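Side-chain contacts in epoxyqueuosine reductase (Streptococcus thermophilus, PDB 5D6S), which binds cobalamin and two 4Fe-4S clusters in a single chain and belongs to the epoxyqueuosine reductase QueG family: residues Glu33-Ala38 and Ile46-Ala51; Ile97-Pro102 and Tyr130-Lys135; Pro295-Thr300 and Arg323-Ala328; Asp374-Leu379 and Leu392-Trp397. All coordinates share one frame; numbering follows the deposited sequence.

Contact 1. Residues Glu33-Ala38 and Ile46-Ala51; sequences EIQKMA and IGFTTA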
loop_
_atom_site.group_PDB
_atom_site.type_symbol
_atom_site.label_atom_id
_atom_site.label_comp_id
_atom_site.label_asym_id
_atom_site.label_seq_id
_atom_site.Cartn_x
_atom_site.Cartn_y
_atom_site.Cartn_z
ATOM N N GLU A 33 -23.843 -16.101 -16.510
ATOM C CA GLU A 33 -23.107 -17.306 -16.091
ATOM C C GLU A 33 -21.796 -16.981 -15.395
ATOM O O GLU A 33 -21.420 -17.645 -14.431
ATOM C CB GLU A 33 -22.836 -18.243 -17.283
ATOM C CG GLU A 33 -23.895 -19.317 -17.495
ATOM C CD GLU A 33 -24.190 -20.095 -16.224
ATOM O OE1 GLU A 33 -23.235 -20.361 -15.449
ATOM O OE2 GLU A 33 -25.376 -20.431 -16.000
ATOM N N ILE A 34 -21.097 -15.969 -15.908
ATOM C CA ILE A 34 -19.863 -15.461 -15.305
ATOM C C ILE A 34 -20.179 -14.956 -13.910
ATOM O O ILE A 34 -19.640 -15.465 -12.931
ATOM C CB ILE A 34 -19.231 -14.351 -16.170
ATOM C CG1 ILE A 34 -18.503 -14.983 -17.352
ATOM C CG2 ILE A 34 -18.250 -13.519 -15.367
ATOM C CD1 ILE A 34 -18.068 -13.998 -18.420
ATOM N N GLN A 35 -21.083 -13.982 -13.823
ATOM C CA GLN A 35 -21.540 -13.445 -12.533
ATOM C C GLN A 35 -21.873 -14.558 -11.537
ATOM O O GLN A 35 -21.558 -14.463 -10.356
ATOM C CB GLN A 35 -22.760 -12.535 -12.729
ATOM C CG GLN A 35 -22.469 -11.232 -13.466
ATOM C CD GLN A 35 -23.708 -10.376 -13.699
ATOM O OE1 GLN A 35 -24.816 -10.761 -13.340
ATOM N NE2 GLN A 35 -23.519 -9.209 -14.311
ATOM N N LYS A 36 -22.499 -15.612 -12.041
ATOM C CA LYS A 36 -22.867 -16.779 -11.239
ATOM C C LYS A 36 -21.620 -17.450 -10.627
ATOM O O LYS A 36 -21.586 -17.719 -9.416
ATOM C CB LYS A 36 -23.741 -17.751 -12.081
ATOM C CG LYS A 36 -23.638 -19.244 -11.773
ATOM C CD LYS A 36 -24.225 -19.611 -10.417
ATOM C CE LYS A 36 -23.755 -20.987 -9.941
ATOM N NZ LYS A 36 -23.551 -21.015 -8.460
ATOM N N MET A 37 -20.595 -17.699 -11.446
ATOM C CA MET A 37 -19.353 -18.341 -10.953
ATOM C C MET A 37 -18.390 -17.357 -10.254
ATOM O O MET A 37 -17.527 -17.779 -9.475
ATOM C CB MET A 37 -18.632 -19.166 -12.040
ATOM C CG MET A 37 -18.231 -18.432 -13.307
ATOM S SD MET A 37 -17.745 -19.604 -14.596
ATOM C CE MET A 37 -17.780 -18.565 -16.055
ATOM N N ALA A 38 -18.553 -16.063 -10.518
ATOM C CA ALA A 38 -17.794 -15.053 -9.818
ATOM C C ALA A 38 -18.086 -15.191 -8.334
ATOM O O ALA A 38 -17.189 -15.528 -7.550
ATOM C CB ALA A 38 -18.136 -13.649 -10.321
ATOM N N ILE A 46 -18.192 -7.674 -9.627
ATOM C CA ILE A 46 -17.686 -7.888 -10.974
ATOM C C ILE A 46 -18.352 -6.921 -11.916
ATOM O O ILE A 46 -19.466 -6.454 -11.682
ATOM C CB ILE A 46 -17.872 -9.343 -11.415
ATOM C CG1 ILE A 46 -17.185 -9.600 -12.748
ATOM C CG2 ILE A 46 -19.351 -9.716 -11.455
ATOM C CD1 ILE A 46 -16.856 -11.063 -12.955
ATOM N N GLY A 47 -17.635 -6.587 -12.965
ATOM C CA GLY A 47 -18.033 -5.517 -13.861
ATOM C C GLY A 47 -17.521 -5.858 -15.247
ATOM O O GLY A 47 -16.678 -6.739 -15.392
ATOM N N PHE A 48 -18.061 -5.176 -16.261
ATOM C CA PHE A 48 -17.700 -5.431 -17.647
ATOM C C PHE A 48 -17.553 -4.110 -18.352
ATOM O O PHE A 48 -18.255 -3.147 -18.062
ATOM C CB PHE A 48 -18.758 -6.282 -18.341
ATOM C CG PHE A 48 -18.993 -7.608 -17.681
ATOM C CD1 PHE A 48 -19.867 -7.707 -16.602
ATOM C CD2 PHE A 48 -18.324 -8.750 -18.112
ATOM C CE1 PHE A 48 -20.079 -8.921 -15.964
ATOM C CE2 PHE A 48 -18.538 -9.972 -17.479
ATOM C CZ PHE A 48 -19.425 -10.060 -16.402
ATOM N N THR A 49 -16.609 -4.055 -19.271
ATOM C CA THR A 49 -16.400 -2.841 -20.037
ATOM C C THR A 49 -15.682 -3.208 -21.318
ATOM O O THR A 49 -15.191 -4.322 -21.480
ATOM C CB THR A 49 -15.612 -1.780 -19.257
ATOM O OG1 THR A 49 -15.162 -0.760 -20.159
ATOM C CG2 THR A 49 -14.416 -2.398 -18.587
ATOM N N THR A 50 -15.655 -2.263 -22.241
ATOM C CA THR A 50 -15.065 -2.518 -23.540
ATOM C C THR A 50 -13.554 -2.513 -23.396
ATOM O O THR A 50 -13.004 -1.980 -22.425
ATOM C CB THR A 50 -15.482 -1.459 -24.582
ATOM O OG1 THR A 50 -14.946 -0.183 -24.212
ATOM C CG2 THR A 50 -17.004 -1.371 -24.688
ATOM N N ALA A 51 -12.898 -3.100 -24.384
ATOM C CA ALA A 51 -11.471 -2.938 -24.568
ATOM C C ALA A 51 -11.157 -1.608 -25.270
ATOM O O ALA A 51 -10.121 -1.480 -25.921
ATOM C CB ALA A 51 -10.925 -4.096 -25.376
#
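Ile46 splits its two branches between three residues of helix 30-40. With CG1 anti to the backbone N (chi1 -173°), its long arm runs into the notch between Ile34 and Ala38, which are one helical turn apart; CD1 there lies 3.7 Å from Ile34 CG2 and 3.9 Å from Ala38 CB. The small alanine lets the methyl settle close to the helix, and the two isoleucine side chains meet at roughly a right angle. The shorter branch, Ile46 CG2, rests 4.0 Å from Gln35 CG. Strand 45-50 is the edge strand of a four-stranded antiparallel sheet, and the axes of the two short segments approach to 9.7 Å, their N-to-C directions 149° apart. Phe48, two residues further along the extended strand, has its CB on the same side as Ile46 and also meets the helix. The methyl Ile34 CG2 sits at the edge of its ring, near the ring plane, 3.8 Å from Phe48 CZ. Gln35 suits the partly exposed border: CG lies beside the backbone N (chi1 -68°), its methylene stem packs, and the extended chain carries NE2 to 3.8 Å from Phe48 CE1. Ile95 of the neighbouring strand touches both Ile46 and Phe48, and Ile143 of helix 128-144 touches Ile34.

Contact 2. Residues Ile97-Pro102 and Tyr130-Lys135; sequences IAVAYP and YVLQDK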
loop_
_atom_site.group_PDB
_atom_site.type_symbol
_atom_site.label_atom_id
_atom_site.label_comp_id
_atom_site.label_asym_id
_atom_site.label_seq_id
_atom_site.Cartn_x
_atom_site.Cartn_y
_atom_site.Cartn_z
ATOM N N ILE A 97 -12.559 -7.263 -11.655
ATOM C CA ILE A 97 -12.979 -7.887 -10.390
ATOM C C ILE A 97 -12.616 -7.049 -9.162
ATOM O O ILE A 97 -11.751 -6.184 -9.219
ATOM C CB ILE A 97 -12.445 -9.319 -10.215
ATOM C CG1 ILE A 97 -10.935 -9.341 -10.117
ATOM C CG2 ILE A 97 -12.897 -10.174 -11.378
ATOM C CD1 ILE A 97 -10.438 -10.656 -9.556
ATOM N N ALA A 98 -13.344 -7.290 -8.077
ATOM C CA ALA A 98 -13.104 -6.642 -6.805
ATOM C C ALA A 98 -13.306 -7.662 -5.696
ATOM O O ALA A 98 -14.298 -8.387 -5.700
ATOM C CB ALA A 98 -14.043 -5.472 -6.614
ATOM N N VAL A 99 -12.338 -7.755 -4.786
ATOM C CA VAL A 99 -12.453 -8.639 -3.631
ATOM C C VAL A 99 -12.350 -7.740 -2.428
ATOM O O VAL A 99 -11.389 -6.975 -2.302
ATOM C CB VAL A 99 -11.348 -9.705 -3.590
ATOM C CG1 VAL A 99 -11.464 -10.562 -2.337
ATOM C CG2 VAL A 99 -11.425 -10.594 -4.819
ATOM N N ALA A 100 -13.331 -7.824 -1.539
ATOM C CA ALA A 100 -13.340 -6.965 -0.372
ATOM C C ALA A 100 -12.436 -7.528 0.719
ATOM O O ALA A 100 -12.227 -8.736 0.785
ATOM C CB ALA A 100 -14.757 -6.794 0.141
ATOM N N TYR A 101 -11.911 -6.642 1.569
ATOM C CA TYR A 101 -11.078 -7.041 2.719
ATOM C C TYR A 101 -11.424 -6.238 3.975
ATOM O O TYR A 101 -11.828 -5.066 3.890
ATOM C CB TYR A 101 -9.581 -6.903 2.400
ATOM C CG TYR A 101 -9.103 -5.490 2.089
ATOM C CD1 TYR A 101 -9.124 -5.005 0.804
ATOM C CD2 TYR A 101 -8.586 -4.673 3.074
ATOM C CE1 TYR A 101 -8.651 -3.732 0.498
ATOM C CE2 TYR A 101 -8.122 -3.390 2.782
ATOM C CZ TYR A 101 -8.151 -2.919 1.490
ATOM O OH TYR A 101 -7.709 -1.645 1.161
ATOM N N PRO A 102 -11.306 -6.883 5.149
ATOM C CA PRO A 102 -11.634 -6.204 6.394
ATOM C C PRO A 102 -10.661 -5.081 6.680
ATOM O O PRO A 102 -9.474 -5.228 6.424
ATOM C CB PRO A 102 -11.488 -7.291 7.450
ATOM C CG PRO A 102 -10.650 -8.368 6.823
ATOM C CD PRO A 102 -10.800 -8.252 5.347
ATOM N N TYR A 130 -1.437 -12.747 -4.886
ATOM C CA TYR A 130 -1.614 -14.175 -5.063
ATOM C C TYR A 130 -3.106 -14.548 -5.029
ATOM O O TYR A 130 -3.569 -15.354 -5.836
ATOM C CB TYR A 130 -0.859 -15.010 -4.022
ATOM C CG TYR A 130 -1.433 -16.397 -4.031
ATOM C CD1 TYR A 130 -1.209 -17.255 -5.119
ATOM C CD2 TYR A 130 -2.306 -16.821 -3.024
ATOM C CE1 TYR A 130 -1.793 -18.512 -5.163
ATOM C CE2 TYR A 130 -2.897 -18.080 -3.054
ATOM C CZ TYR A 130 -2.644 -18.920 -4.125
ATOM O OH TYR A 130 -3.232 -20.166 -4.169
ATOM N N VAL A 131 -3.851 -13.979 -4.082
ATOM C CA VAL A 131 -5.261 -14.315 -3.914
ATOM C C VAL A 131 -6.043 -14.046 -5.213
ATOM O O VAL A 131 -6.782 -14.906 -5.692
ATOM C CB VAL A 131 -5.910 -13.563 -2.725
ATOM C CG1 VAL A 131 -7.387 -13.906 -2.610
ATOM C CG2 VAL A 131 -5.227 -13.915 -1.412
ATOM N N LEU A 132 -5.875 -12.853 -5.769
ATOM C CA LEU A 132 -6.613 -12.458 -6.964
ATOM C C LEU A 132 -6.166 -13.201 -8.225
ATOM O O LEU A 132 -6.999 -13.534 -9.047
ATOM C CB LEU A 132 -6.558 -10.934 -7.177
ATOM C CG LEU A 132 -7.753 -10.250 -6.524
ATOM C CD1 LEU A 132 -7.733 -10.456 -5.016
ATOM C CD2 LEU A 132 -7.835 -8.769 -6.884
ATOM N N GLN A 133 -4.866 -13.438 -8.392
ATOM C CA GLN A 133 -4.393 -14.191 -9.548
ATOM C C GLN A 133 -4.986 -15.578 -9.512
ATOM O O GLN A 133 -5.339 -16.109 -10.555
ATOM C CB GLN A 133 -2.866 -14.255 -9.639
ATOM C CG GLN A 133 -2.286 -13.150 -10.535
ATOM C CD GLN A 133 -0.856 -12.758 -10.160
ATOM O OE1 GLN A 133 -0.555 -11.596 -9.856
ATOM N NE2 GLN A 133 0.033 -13.745 -10.161
ATOM N N ASP A 134 -5.114 -16.164 -8.322
ATOM C CA ASP A 134 -5.794 -17.455 -8.172
ATOM C C ASP A 134 -7.271 -17.372 -8.616
ATOM O O ASP A 134 -7.743 -18.213 -9.386
ATOM C CB ASP A 134 -5.700 -17.947 -6.724
ATOM C CG ASP A 134 -6.465 -19.247 -6.488
ATOM O OD1 ASP A 134 -5.969 -20.304 -6.939
ATOM O OD2 ASP A 134 -7.548 -19.196 -5.843
ATOM N N LYS A 135 -7.997 -16.366 -8.130
ATOM C CA LYS A 135 -9.400 -16.127 -8.538
ATOM C C LYS A 135 -9.596 -15.920 -10.065
ATOM O O LYS A 135 -10.468 -16.537 -10.668
ATOM C CB LYS A 135 -9.986 -14.941 -7.760
ATOM C CG LYS A 135 -10.407 -15.309 -6.341
ATOM C CD LYS A 135 -10.874 -14.091 -5.566
ATOM C CE LYS A 135 -11.619 -14.449 -4.294
ATOM N NZ LYS A 135 -10.938 -15.492 -3.479
#
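Val99 makes the tight part of this contact, its CG2 methyl touching both Leu132 and Lys135. CG2 lies 3.7 Å from Leu132 CD1 and 3.6 Å from Lys135 CD. A chi1 of 177° sets CG2 anti to the carbonyl carbon, beside the backbone N, and in that place it meets the helix. A beta-branched residue is at home in a strand, and here it offers a compact knob to a helix whose leucine and lysine stem are both aliphatic where they touch it. Packing is looser at Ile97, whose CD1 stays 4.1 Å from Leu132 CG, the two side chains lying alongside each other and running in opposite senses. Strand 93-100 is an inner strand of the antiparallel sheet, and helix 128-144 lies across one face of it; the axes of the two short segments approach to 10.1 Å, their N-to-C directions 132° apart. Ala98, between the two contact residues, points its CB away from the helix. Toward solvent the character changes. Lys135 is only partly exposed: its methylenes cover Val99, and the chain bends at chi4 before the ammonium group. Gln133 and Tyr130, both exposed, lie on parts of the helix that do not touch the strand. Leu132 also touches Tyr191 of strand 190-197, and the side chain of Leu132 comes within about 6 Å of the bound cobalamin.

Contact 3. Residues Pro295-Thr300 and Arg323-Ala328; sequences PFLELT and RNAIIA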
loop_
_atom_site.group_PDB
_atom_site.type_symbol
_atom_site.label_atom_id
_atom_site.label_comp_id
_atom_site.label_asym_id
_atom_site.label_seq_id
_atom_site.Cartn_x
_atom_site.Cartn_y
_atom_site.Cartn_z
ATOM N N PRO A 295 10.818 -7.061 18.847
ATOM C CA PRO A 295 11.032 -8.417 18.310
ATOM C C PRO A 295 11.128 -8.386 16.796
ATOM O O PRO A 295 11.932 -9.127 16.210
ATOM C CB PRO A 295 9.791 -9.197 18.761
ATOM C CG PRO A 295 9.294 -8.475 19.971
ATOM C CD PRO A 295 9.659 -7.010 19.755
ATOM N N PHE A 296 10.350 -7.508 16.169
ATOM C CA PHE A 296 10.474 -7.291 14.723
ATOM C C PHE A 296 11.885 -6.874 14.289
ATOM O O PHE A 296 12.388 -7.348 13.273
ATOM C CB PHE A 296 9.503 -6.236 14.269
ATOM C CG PHE A 296 9.356 -6.162 12.788
ATOM C CD1 PHE A 296 8.674 -7.147 12.106
ATOM C CD2 PHE A 296 9.911 -5.108 12.075
ATOM C CE1 PHE A 296 8.540 -7.093 10.739
ATOM C CE2 PHE A 296 9.762 -5.028 10.711
ATOM C CZ PHE A 296 9.068 -6.020 10.042
ATOM N N LEU A 297 12.525 -6.013 15.079
ATOM C CA LEU A 297 13.904 -5.614 14.810
ATOM C C LEU A 297 14.900 -6.726 15.021
ATOM O O LEU A 297 16.048 -6.541 14.706
ATOM C CB LEU A 297 14.312 -4.414 15.663
ATOM C CG LEU A 297 13.553 -3.116 15.418
ATOM C CD1 LEU A 297 13.974 -2.036 16.392
ATOM C CD2 LEU A 297 13.780 -2.639 14.007
ATOM N N GLU A 298 14.495 -7.866 15.571
ATOM C CA GLU A 298 15.417 -9.005 15.730
ATOM C C GLU A 298 15.397 -9.909 14.508
ATOM O O GLU A 298 16.235 -10.779 14.358
ATOM C CB GLU A 298 15.069 -9.878 16.945
ATOM C CG GLU A 298 15.140 -9.197 18.292
ATOM C CD GLU A 298 16.514 -8.635 18.603
ATOM O OE1 GLU A 298 17.533 -9.323 18.365
ATOM O OE2 GLU A 298 16.554 -7.484 19.106
ATOM N N LEU A 299 14.459 -9.713 13.614
ATOM C CA LEU A 299 14.325 -10.634 12.495
ATOM C C LEU A 299 15.484 -10.562 11.518
ATOM O O LEU A 299 16.005 -9.492 11.233
ATOM C CB LEU A 299 13.019 -10.368 11.751
ATOM C CG LEU A 299 11.778 -10.700 12.593
ATOM C CD1 LEU A 299 10.507 -10.148 11.971
ATOM C CD2 LEU A 299 11.662 -12.212 12.746
ATOM N N THR A 300 15.867 -11.728 11.015
ATOM C CA THR A 300 16.845 -11.861 9.938
ATOM C C THR A 300 16.096 -12.051 8.627
ATOM O O THR A 300 14.885 -12.178 8.615
ATOM C CB THR A 300 17.719 -13.109 10.150
ATOM O OG1 THR A 300 16.877 -14.268 10.141
ATOM C CG2 THR A 300 18.443 -13.047 11.474
ATOM N N ARG A 323 13.484 -0.180 9.242
ATOM C CA ARG A 323 13.674 1.259 9.303
ATOM C C ARG A 323 12.419 1.913 9.916
ATOM O O ARG A 323 12.511 2.736 10.808
ATOM C CB ARG A 323 13.954 1.867 7.891
ATOM C CG ARG A 323 13.582 3.345 7.821
ATOM C CD ARG A 323 14.109 4.152 6.662
ATOM N NE ARG A 323 13.459 4.134 5.327
ATOM C CZ ARG A 323 12.302 3.592 4.967
ATOM N NH1 ARG A 323 11.493 2.957 5.800
ATOM N NH2 ARG A 323 11.942 3.685 3.708
ATOM N N ASN A 324 11.255 1.569 9.363
ATOM C CA ASN A 324 9.997 2.154 9.791
ATOM C C ASN A 324 9.701 1.845 11.254
ATOM O O ASN A 324 9.178 2.681 11.983
ATOM C CB ASN A 324 8.835 1.640 8.932
ATOM C CG ASN A 324 8.976 2.030 7.481
ATOM O OD1 ASN A 324 9.719 2.949 7.150
ATOM N ND2 ASN A 324 8.257 1.350 6.607
ATOM N N ALA A 325 10.071 0.652 11.679
ATOM C CA ALA A 325 9.844 0.235 13.038
ATOM C C ALA A 325 10.677 1.066 13.980
ATOM O O ALA A 325 10.215 1.428 15.070
ATOM C CB ALA A 325 10.155 -1.258 13.196
ATOM N N ILE A 326 11.914 1.367 13.582
ATOM C CA ILE A 326 12.767 2.271 14.382
ATOM C C ILE A 326 12.082 3.616 14.490
ATOM O O ILE A 326 12.033 4.229 15.561
ATOM C CB ILE A 326 14.155 2.425 13.780
ATOM C CG1 ILE A 326 14.929 1.124 13.969
ATOM C CG2 ILE A 326 14.898 3.565 14.453
ATOM C CD1 ILE A 326 16.091 1.000 13.026
ATOM N N ILE A 327 11.488 4.049 13.393
ATOM C CA ILE A 327 10.783 5.303 13.412
ATOM C C ILE A 327 9.583 5.249 14.360
ATOM O O ILE A 327 9.309 6.221 15.079
ATOM C CB ILE A 327 10.383 5.727 12.011
ATOM C CG1 ILE A 327 11.654 6.066 11.216
ATOM C CG2 ILE A 327 9.469 6.939 12.066
ATOM C CD1 ILE A 327 11.467 6.153 9.709
ATOM N N ALA A 328 8.851 4.148 14.334
ATOM C CA ALA A 328 7.687 3.996 15.202
ATOM C C ALA A 328 8.131 4.078 16.647
ATOM O O ALA A 328 7.580 4.854 17.436
ATOM C CB ALA A 328 7.007 2.655 14.948
#
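Ala325 puts its lone methyl against two neighbours in sequence, Phe296 and Leu297. Its CB is 4.0 Å from Phe296 CD2, approaching the ring obliquely, and equally 4.0 Å from Leu297 CD2. A residue this small suits the spot, since the backbones come near: the CA atoms of Leu297 and Ala325 are 7.3 Å apart. The fork of Leu297 also reaches the next residue of the helix, with CD2 3.9 Å and CD1 4.1 Å from Ile326 CG1, and the leucine end lies nearly perpendicular to the isoleucine side chain. Leucine fits because its branched end spans both residues: CD2 touches Ala325 and Ile326, and CD1 adds a second touch on Ile326. For Phe296, the ring swings out with CG anti to the backbone N (chi1 -168°), which brings CD2 to the alanine.

Behind this first shell, Phe296 and Leu297 are the first two residues of a type I beta turn, Phe296 to Leu299, closed by Leu299 N to Phe296 O at 3.2 Å. Gln322 NE2 bonds both Phe296 O and Leu299 O, tying the turn to helix 318-331, while Phe308 packs edge-to-face with the Phe296 ring. On the helix side, Asn324 ND2 is held by the carbonyls of Thr242 and Ile260, and Ile326 leans on Thr356 and Ala360 of helix 351-364. Thr300 then takes the N-cap position before helix 301-308. The whole is a turn between short helices packed on a longer one, and the pattern resembles the helical-repeat (HEAT-like) packing described for QueG proteins.

Contact 4. Residues Asp374-Leu379 and Leu392-Trp397; sequences DYMRGL and LVCAKW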
loop_
_atom_site.group_PDB
_atom_site.type_symbol
_atom_site.label_atom_id
_atom_site.label_comp_id
_atom_site.label_asym_id
_atom_site.label_seq_id
_atom_site.Cartn_x
_atom_site.Cartn_y
_atom_site.Cartn_z
ATOM N N ASP A 374 28.150 11.898 26.345
ATOM C CA ASP A 374 29.459 11.336 26.000
ATOM C C ASP A 374 29.323 10.211 24.944
ATOM O O ASP A 374 30.152 10.107 24.037
ATOM C CB ASP A 374 30.210 10.838 27.252
ATOM C CG ASP A 374 30.585 11.981 28.234
ATOM O OD1 ASP A 374 30.182 13.151 28.008
ATOM O OD2 ASP A 374 31.289 11.697 29.245
ATOM N N TYR A 375 28.283 9.375 25.054
ATOM C CA TYR A 375 28.064 8.290 24.070
ATOM C C TYR A 375 27.951 8.911 22.704
ATOM O O TYR A 375 28.624 8.489 21.765
ATOM C CB TYR A 375 26.785 7.488 24.374
ATOM C CG TYR A 375 26.358 6.569 23.245
ATOM C CD1 TYR A 375 27.103 5.447 22.927
ATOM C CD2 TYR A 375 25.233 6.833 22.468
ATOM C CE1 TYR A 375 26.759 4.600 21.871
ATOM C CE2 TYR A 375 24.864 5.978 21.413
ATOM C CZ TYR A 375 25.635 4.861 21.125
ATOM O OH TYR A 375 25.308 3.966 20.095
ATOM N N MET A 376 27.058 9.897 22.607
ATOM C CA MET A 376 26.698 10.529 21.327
ATOM C C MET A 376 27.868 11.306 20.782
ATOM O O MET A 376 28.223 11.149 19.628
ATOM C CB MET A 376 25.471 11.447 21.521
ATOM C CG MET A 376 24.887 12.073 20.271
ATOM S SD MET A 376 24.285 10.917 19.039
ATOM C CE MET A 376 22.897 10.179 19.925
ATOM N N ARG A 377 28.485 12.125 21.633
ATOM C CA ARG A 377 29.673 12.883 21.243
ATOM C C ARG A 377 30.711 11.941 20.638
ATOM O O ARG A 377 31.414 12.295 19.692
ATOM C CB ARG A 377 30.273 13.636 22.456
ATOM C CG ARG A 377 31.378 14.646 22.125
ATOM C CD ARG A 377 31.939 15.355 23.369
ATOM N NE ARG A 377 30.895 15.940 24.240
ATOM C CZ ARG A 377 30.538 15.483 25.445
ATOM N NH1 ARG A 377 31.143 14.425 25.980
ATOM N NH2 ARG A 377 29.571 16.094 26.132
ATOM N N GLY A 378 30.798 10.746 21.204
ATOM C CA GLY A 378 31.840 9.771 20.868
ATOM C C GLY A 378 31.620 8.842 19.674
ATOM O O GLY A 378 32.508 8.068 19.327
ATOM N N LEU A 379 30.461 8.924 19.028
ATOM C CA LEU A 379 30.266 8.260 17.745
ATOM C C LEU A 379 31.008 9.082 16.731
ATOM O O LEU A 379 31.090 10.303 16.868
ATOM C CB LEU A 379 28.794 8.257 17.336
ATOM C CG LEU A 379 27.755 7.669 18.286
ATOM C CD1 LEU A 379 26.348 7.913 17.764
ATOM C CD2 LEU A 379 27.987 6.192 18.488
ATOM N N LEU A 392 22.714 16.688 13.606
ATOM C CA LEU A 392 21.459 17.249 14.086
ATOM C C LEU A 392 21.204 16.942 15.550
ATOM O O LEU A 392 20.696 17.797 16.272
ATOM C CB LEU A 392 20.276 16.747 13.242
ATOM C CG LEU A 392 20.084 17.492 11.915
ATOM C CD1 LEU A 392 19.273 16.675 10.916
ATOM C CD2 LEU A 392 19.416 18.836 12.148
ATOM N N VAL A 393 21.497 15.715 15.986
ATOM C CA VAL A 393 21.261 15.349 17.392
ATOM C C VAL A 393 22.231 16.136 18.246
ATOM O O VAL A 393 21.845 16.797 19.183
ATOM C CB VAL A 393 21.398 13.833 17.645
ATOM C CG1 VAL A 393 21.408 13.557 19.122
ATOM C CG2 VAL A 393 20.248 13.073 16.988
ATOM N N CYS A 394 23.501 16.083 17.882
ATOM C CA CYS A 394 24.479 16.907 18.518
ATOM C C CYS A 394 23.976 18.349 18.678
ATOM O O CYS A 394 23.938 18.882 19.785
ATOM C CB CYS A 394 25.783 16.838 17.749
ATOM S SG CYS A 394 26.653 15.270 18.013
ATOM N N ALA A 395 23.557 18.979 17.595
ATOM C CA ALA A 395 23.090 20.365 17.670
ATOM C C ALA A 395 21.914 20.519 18.618
ATOM O O ALA A 395 21.834 21.486 19.373
ATOM C CB ALA A 395 22.704 20.882 16.297
ATOM N N LYS A 396 20.982 19.583 18.552
ATOM C CA LYS A 396 19.822 19.589 19.436
ATOM C C LYS A 396 20.240 19.444 20.916
ATOM O O LYS A 396 19.568 19.928 21.800
ATOM C CB LYS A 396 18.889 18.461 19.012
ATOM C CG LYS A 396 17.717 18.189 19.928
ATOM C CD LYS A 396 16.869 17.086 19.325
ATOM C CE LYS A 396 15.611 16.851 20.138
ATOM N NZ LYS A 396 14.632 16.108 19.308
ATOM N N TRP A 397 21.333 18.732 21.171
ATOM C CA TRP A 397 21.787 18.475 22.529
ATOM C C TRP A 397 22.925 19.396 22.907
ATOM O O TRP A 397 23.614 19.165 23.893
ATOM C CB TRP A 397 22.230 17.010 22.679
ATOM C CG TRP A 397 21.110 15.998 22.676
ATOM C CD1 TRP A 397 19.791 16.247 22.622
ATOM C CD2 TRP A 397 21.252 14.577 22.784
ATOM N NE1 TRP A 397 19.078 15.066 22.681
ATOM C CE2 TRP A 397 19.959 14.025 22.783
ATOM C CE3 TRP A 397 22.345 13.724 22.909
ATOM C CZ2 TRP A 397 19.727 12.653 22.849
ATOM C CZ3 TRP A 397 22.120 12.364 22.995
ATOM C CH2 TRP A 397 20.818 11.840 22.959
#
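Met376, in the last turn of helix 370-377, is placed across from Val393 and Trp397 at the end of helix 384-396, where Trp397 N still bonds Val393 O at 2.8 Å although Trp397 itself has left helical geometry. The methionine carries the contact with nearly its whole length. CG is anti to the backbone N, but the chain then folds at chi2 (61°) and chi3, so that its terminal methyl turns to touch Val393 CG1 and the CZ3 corner of the indole instead of running past them. CE lies 3.8 Å from Val393 CG1, while Met376 CB meets Trp397 CZ3, also at 3.8 Å, obliquely to the ring plane. A flexible thioether chain suits such a curved surface. Val393 backs the ring: its CG1 methyl sits over the centre of one indole face, 3.7 Å above the plane, so that valine, tryptophan and methionine close on one another. Cys394 SG adds a looser touch, 4.3 Å from Met376 CG.

On the exposed surface of helix 370-377, Arg377 NH1 bonds Asp374 OD1 at 2.6 Å in a salt bridge one turn apart; the oxygen lies in the guanidinium plane but is met from 54° above the carboxylate plane. Met376 O accepts a hydrogen bond from Trp390 NE1 of helix 384-396. Helix 338-347 lies alongside, Tyr375 packing on its Met342 and Ile345; helix 351-364 takes the salt bridge of Lys396 to Glu363.

Overall arrangement
The four contacts follow one another along the chain, each closing before the next opens. Contacts 1 and 2, with centres 15 Å apart, share one antiparallel sheet: strands 45-50 and 93-100 are neighbours in it, each with a helix packed on it, and contact 2 lies close to the cobalamin. Contacts 3 and 4 belong to the later helical part, their centres 23 Å apart. Contact 2 and contact 3 are separated by 29 Å between centres, and contacts 1 and 4, on opposite sides of the chain's centre, by 62 Å. The protein is thus elongated, with a sheet region that reaches the cobalamin at one end and a helical region at the other.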